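Local coordinates for sugar-binding transport ATP-binding protein (Pyrococcus horikoshii, PDB 1V43) that probably couples ATP binding and hydrolysis to sugar uptake, as the ATPase subunit of an ABC-type sugar transporter, at residues N234-A239 with M247-V252; G257-R262 with K282-G287. One frame throughout, in Å; residues are numbered along the deposited sequence.

Contact 1 of 2, residues N234-A239 with M247-V252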
loop_
_atom_site.group_PDB
_atom_site.type_symbol
_atom_site.label_atom_id
_atom_site.label_comp_id
_atom_site.label_asym_id
_atom_site.label_seq_id
_atom_site.Cartn_x
_atom_site.Cartn_y
_atom_site.Cartn_z
ATOM N N ASN A 234 20.917 -5.246 8.728
ATOM C CA ASN A 234 22.238 -4.912 9.242
ATOM C C ASN A 234 22.501 -3.408 9.333
ATOM O O ASN A 234 23.625 -2.991 9.596
ATOM C CB ASN A 234 23.326 -5.567 8.399
ATOM C CG ASN A 234 23.346 -5.053 6.987
ATOM O OD1 ASN A 234 22.976 -3.908 6.723
ATOM N ND2 ASN A 234 23.793 -5.891 6.066
ATOM N N SER A 235 21.465 -2.596 9.128
ATOM C CA SER A 235 21.627 -1.145 9.195
ATOM C C SER A 235 20.292 -0.405 9.254
ATOM O O SER A 235 19.235 -0.986 9.018
ATOM C CB SER A 235 22.416 -0.659 7.985
ATOM O OG SER A 235 21.726 -1.003 6.796
ATOM N N VAL A 236 20.344 0.883 9.572
ATOM C CA VAL A 236 19.132 1.692 9.648
ATOM C C VAL A 236 18.425 1.724 8.290
ATOM O O VAL A 236 17.211 1.513 8.214
ATOM C CB VAL A 236 19.445 3.143 10.083
ATOM C CG1 VAL A 236 18.179 3.987 10.034
ATOM C CG2 VAL A 236 20.021 3.147 11.492
ATOM N N PHE A 237 19.183 1.968 7.218
ATOM C CA PHE A 237 18.578 2.024 5.895
ATOM C C PHE A 237 17.761 0.777 5.542
ATOM O O PHE A 237 16.624 0.896 5.084
ATOM C CB PHE A 237 19.614 2.266 4.792
ATOM C CG PHE A 237 18.982 2.563 3.462
ATOM C CD1 PHE A 237 18.545 3.846 3.159
ATOM C CD2 PHE A 237 18.716 1.540 2.561
ATOM C CE1 PHE A 237 17.850 4.107 1.986
ATOM C CE2 PHE A 237 18.021 1.790 1.385
ATOM C CZ PHE A 237 17.585 3.079 1.098
ATOM N N VAL A 238 18.341 -0.407 5.741
ATOM C CA VAL A 238 17.635 -1.654 5.451
ATOM C C VAL A 238 16.467 -1.829 6.436
ATOM O O VAL A 238 15.372 -2.246 6.055
ATOM C CB VAL A 238 18.579 -2.904 5.567
ATOM C CG1 VAL A 238 17.777 -4.167 5.372
ATOM C CG2 VAL A 238 19.711 -2.846 4.499
ATOM N N ALA A 239 16.706 -1.511 7.704
ATOM C CA ALA A 239 15.674 -1.657 8.717
ATOM C C ALA A 239 14.426 -0.850 8.381
ATOM O O ALA A 239 13.317 -1.293 8.652
ATOM C CB ALA A 239 16.201 -1.228 10.086
ATOM N N MET A 247 9.969 0.940 10.812
ATOM C CA MET A 247 10.489 0.678 12.152
ATOM C C MET A 247 10.720 2.007 12.860
ATOM O O MET A 247 11.239 2.942 12.255
ATOM C CB MET A 247 11.824 -0.054 12.067
ATOM C CG MET A 247 12.583 -0.124 13.401
ATOM S SD MET A 247 14.211 -0.950 13.267
ATOM C CE MET A 247 13.706 -2.613 12.767
ATOM N N ASN A 248 10.337 2.096 14.129
ATOM C CA ASN A 248 10.548 3.321 14.895
ATOM C C ASN A 248 12.039 3.455 15.214
ATOM O O ASN A 248 12.648 2.529 15.745
ATOM C CB ASN A 248 9.757 3.274 16.205
ATOM C CG ASN A 248 8.269 3.183 15.979
ATOM O OD1 ASN A 248 7.647 2.143 16.216
ATOM N ND2 ASN A 248 7.685 4.268 15.500
ATOM N N ILE A 249 12.626 4.598 14.874
ATOM C CA ILE A 249 14.042 4.842 15.150
ATOM C C ILE A 249 14.166 5.984 16.165
ATOM O O ILE A 249 13.849 7.133 15.868
ATOM C CB ILE A 249 14.815 5.215 13.858
ATOM C CG1 ILE A 249 14.725 4.076 12.833
ATOM C CG2 ILE A 249 16.272 5.473 14.180
ATOM C CD1 ILE A 249 15.363 2.787 13.303
ATOM N N LEU A 250 14.620 5.655 17.368
ATOM C CA LEU A 250 14.760 6.656 18.418
ATOM C C LEU A 250 16.187 6.811 18.922
ATOM O O LEU A 250 16.860 5.836 19.236
ATOM C CB LEU A 250 13.852 6.308 19.602
ATOM C CG LEU A 250 12.357 6.208 19.316
ATOM C CD1 LEU A 250 11.600 6.048 20.626
ATOM C CD2 LEU A 250 11.896 7.444 18.577
ATOM N N GLU A 251 16.632 8.054 19.013
ATOM C CA GLU A 251 17.974 8.365 19.490
ATOM C C GLU A 251 18.029 8.202 21.007
ATOM O O GLU A 251 17.248 8.815 21.719
ATOM C CB GLU A 251 18.314 9.801 19.099
ATOM C CG GLU A 251 19.757 10.192 19.278
ATOM C CD GLU A 251 20.047 11.558 18.681
ATOM O OE1 GLU A 251 21.181 12.052 18.858
ATOM O OE2 GLU A 251 19.143 12.134 18.032
ATOM N N VAL A 252 18.934 7.363 21.506
ATOM C CA VAL A 252 19.045 7.165 22.948
ATOM C C VAL A 252 20.487 7.029 23.472
ATOM O O VAL A 252 21.435 6.886 22.697
ATOM C CB VAL A 252 18.242 5.927 23.410
ATOM C CG1 VAL A 252 16.782 6.078 23.003
ATOM C CG2 VAL A 252 18.844 4.662 22.835
HETATM O O HOH W 1 10.741 -0.334 8.447
#

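Contact 2 of 2, residues G257-R262 with K282-G287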
loop_
_atom_site.group_PDB
_atom_site.type_symbol
_atom_site.label_atom_id
_atom_site.label_comp_id
_atom_site.label_asym_id
_atom_site.label_seq_id
_atom_site.Cartn_x
_atom_site.Cartn_y
_atom_site.Cartn_z
ATOM N N GLY A 257 22.629 -0.247 32.685
ATOM C CA GLY A 257 21.927 -1.385 32.122
ATOM C C GLY A 257 20.545 -0.919 31.724
ATOM O O GLY A 257 19.538 -1.417 32.231
ATOM N N TYR A 258 20.502 0.050 30.814
ATOM C CA TYR A 258 19.242 0.620 30.352
ATOM C C TYR A 258 19.494 1.627 29.243
ATOM O O TYR A 258 20.628 2.035 28.999
ATOM C CB TYR A 258 18.543 1.331 31.509
ATOM C CG TYR A 258 19.440 2.348 32.182
ATOM C CD1 TYR A 258 19.671 3.600 31.606
ATOM C CD2 TYR A 258 20.118 2.032 33.362
ATOM C CE1 TYR A 258 20.561 4.508 32.189
ATOM C CE2 TYR A 258 21.007 2.930 33.949
ATOM C CZ TYR A 258 21.226 4.162 33.360
ATOM O OH TYR A 258 22.116 5.040 33.936
ATOM N N LEU A 259 18.418 2.020 28.579
ATOM C CA LEU A 259 18.477 3.001 27.510
ATOM C C LEU A 259 17.577 4.129 27.970
ATOM O O LEU A 259 16.591 3.895 28.666
ATOM C CB LEU A 259 17.925 2.420 26.203
ATOM C CG LEU A 259 18.698 1.284 25.538
ATOM C CD1 LEU A 259 17.810 0.550 24.535
ATOM C CD2 LEU A 259 19.938 1.854 24.867
ATOM N N GLU A 260 17.914 5.353 27.599
ATOM C CA GLU A 260 17.085 6.477 27.977
ATOM C C GLU A 260 17.074 7.470 26.826
ATOM O O GLU A 260 18.117 7.782 26.247
ATOM C CB GLU A 260 17.606 7.118 29.270
ATOM C CG GLU A 260 18.798 8.045 29.118
ATOM C CD GLU A 260 18.388 9.434 28.669
ATOM O OE1 GLU A 260 17.488 10.020 29.313
ATOM O OE2 GLU A 260 18.965 9.939 27.681
ATOM N N GLY A 261 15.878 7.929 26.477
ATOM C CA GLY A 261 15.732 8.879 25.393
ATOM C C GLY A 261 15.089 10.158 25.886
ATOM O O GLY A 261 15.026 10.404 27.092
ATOM N N ARG A 262 14.597 10.969 24.958
ATOM C CA ARG A 262 13.971 12.234 25.310
ATOM C C ARG A 262 12.643 12.047 26.039
ATOM O O ARG A 262 11.575 12.200 25.441
ATOM C CB ARG A 262 13.748 13.072 24.051
ATOM C CG ARG A 262 14.977 13.217 23.174
ATOM C CD ARG A 262 14.604 13.859 21.849
ATOM N NE ARG A 262 15.611 13.623 20.817
ATOM C CZ ARG A 262 15.463 13.955 19.538
ATOM N NH1 ARG A 262 14.344 14.544 19.128
ATOM N NH2 ARG A 262 16.428 13.695 18.665
ATOM N N LYS A 282 27.383 6.626 25.535
ATOM C CA LYS A 282 27.371 7.160 24.177
ATOM C C LYS A 282 25.974 7.037 23.570
ATOM O O LYS A 282 25.152 6.241 24.039
ATOM C CB LYS A 282 28.382 6.395 23.317
ATOM C CG LYS A 282 29.016 7.222 22.214
ATOM C CD LYS A 282 29.918 8.303 22.790
ATOM C CE LYS A 282 30.633 9.074 21.684
ATOM N NZ LYS A 282 31.598 10.078 22.220
ATOM N N THR A 283 25.704 7.821 22.531
ATOM C CA THR A 283 24.401 7.787 21.869
ATOM C C THR A 283 24.324 6.779 20.716
ATOM O O THR A 283 25.233 6.679 19.888
ATOM C CB THR A 283 24.018 9.167 21.314
ATOM O OG1 THR A 283 23.834 10.086 22.397
ATOM C CG2 THR A 283 22.731 9.078 20.511
ATOM N N VAL A 284 23.218 6.042 20.670
ATOM C CA VAL A 284 22.982 5.045 19.634
ATOM C C VAL A 284 21.546 5.181 19.144
ATOM O O VAL A 284 20.749 5.886 19.754
ATOM C CB VAL A 284 23.201 3.618 20.174
ATOM C CG1 VAL A 284 24.665 3.419 20.512
ATOM C CG2 VAL A 284 22.340 3.377 21.412
ATOM N N LEU A 285 21.215 4.524 18.039
ATOM C CA LEU A 285 19.864 4.606 17.508
ATOM C C LEU A 285 19.093 3.347 17.906
ATOM O O LEU A 285 19.498 2.228 17.588
ATOM C CB LEU A 285 19.907 4.764 15.985
ATOM C CG LEU A 285 20.651 6.006 15.476
ATOM C CD1 LEU A 285 20.605 6.048 13.964
ATOM C CD2 LEU A 285 20.026 7.278 16.055
ATOM N N PHE A 286 18.005 3.554 18.639
ATOM C CA PHE A 286 17.126 2.490 19.118
ATOM C C PHE A 286 16.031 2.256 18.075
ATOM O O PHE A 286 15.499 3.203 17.505
ATOM C CB PHE A 286 16.486 2.921 20.439
ATOM C CG PHE A 286 15.383 2.013 20.919
ATOM C CD1 PHE A 286 15.670 0.772 21.467
ATOM C CD2 PHE A 286 14.056 2.413 20.838
ATOM C CE1 PHE A 286 14.653 -0.055 21.933
ATOM C CE2 PHE A 286 13.038 1.593 21.301
ATOM C CZ PHE A 286 13.338 0.357 21.850
ATOM N N GLY A 287 15.692 0.997 17.835
ATOM C CA GLY A 287 14.665 0.701 16.859
ATOM C C GLY A 287 13.746 -0.437 17.260
ATOM O O GLY A 287 14.193 -1.469 17.767
#

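Contact 1 of 2, residues N234-A239 with M247-V252
Ala239 and Met247 meet without any ring or amide between them, and the nearby flat group is Phe363 of strand 361-364, touched by Val236, Ala239 and Met247. Across the contact itself, Ala239 CB, which faces the strand side, lies 3.8 Å from Met247 SD and 3.9 Å from Met247 CE, so the methyl rests against both atoms at the end of the chain. Met247 CG stands anti to its own nitrogen (chi1 168°), and the bend at chi3 (-63°) brings the terminal methyl beside the alanine. Farther along, the helix and strand diverge: Val236 CG1 lies 4.4 Å from Ile249 CG1, a looser apolar touch. A water lies 2.8 Å from both Ala239 O and Met247 N; it accepts the Met247 N-H, and Ala239 O is among the acceptors it can reach. Ser235 sits at the N-cap position, and Ala239 N to Ser235 O at 2.9 Å closes the first turn. Backbone bonds from Asn234 to Ala370 and from Val236 to Glu368 bring in the C-terminal tail. Helix 236-241 thus packs against the start of strand 248-255, consistent with the interface between the ATPase and OB-type domains in MalK-type proteins.

Contact 2 of 2, residues G257-R262 with K282-G287
Within the five-stranded antiparallel sheet of the OB-type domain, Leu259 reaches past an intervening strand to meet Phe286 and Val284. Leu259 CD1 comes to 3.7 Å from Phe286 CD1 and 4.1 Å from Phe286 CE1, so one methyl meets the CD1-CE1 bond of the ring at an oblique angle. The other branch is less tightly engaged, with Leu259 CD2 4.5 Å from Val284 CG2. A leucine thus straddles two residues of the same strand, one methyl for each. Strands 258-261 and 283-288 are not direct neighbours: 248-255 runs between them and antiparallel to both, so the two flanking strands run parallel to each other. With Leu259 CA and Phe286 CA 8.5 Å apart, too far for the backbones to pair, the contact is made by side chains, consistent with the curled sheet of an OB-type fold. Val252 of the central strand lies under this meeting, touching Leu259, Val284 and Phe286. Phe286 CG is anti to the backbone nitrogen (chi1 170°), which puts the ring on the leucine side. All three touching residues are buried. Around them the apolar cluster widens: Leu259 also packs on Leu268, Phe286 on Ile266 and Ile360, and Val284 on Tyr279.

How the contacts relate
The two contacts share one sheet, and strand 248-255 is what joins them. Its early part packs on the helix in contact 1, while Val252 sits between the strands of contact 2, whose centre lies about 12 Å from that of contact 1. Probable backbone hydrogen bonds tie them: Leu250 N to Phe286 O at 2.6 Å, and Val252 O to Val284 N at 2.8 Å. On its other flank Val252 CB rests 3.4 Å from Glu260 O, and a salt bridge from Glu251 OE2 of contact 1 to Arg262 NH2 of contact 2 links the pair. Contact 1 is centred about 17 Å from the chain centre and contact 2 about 29 Å, on the same side; both lie away from the ATP-binding residues.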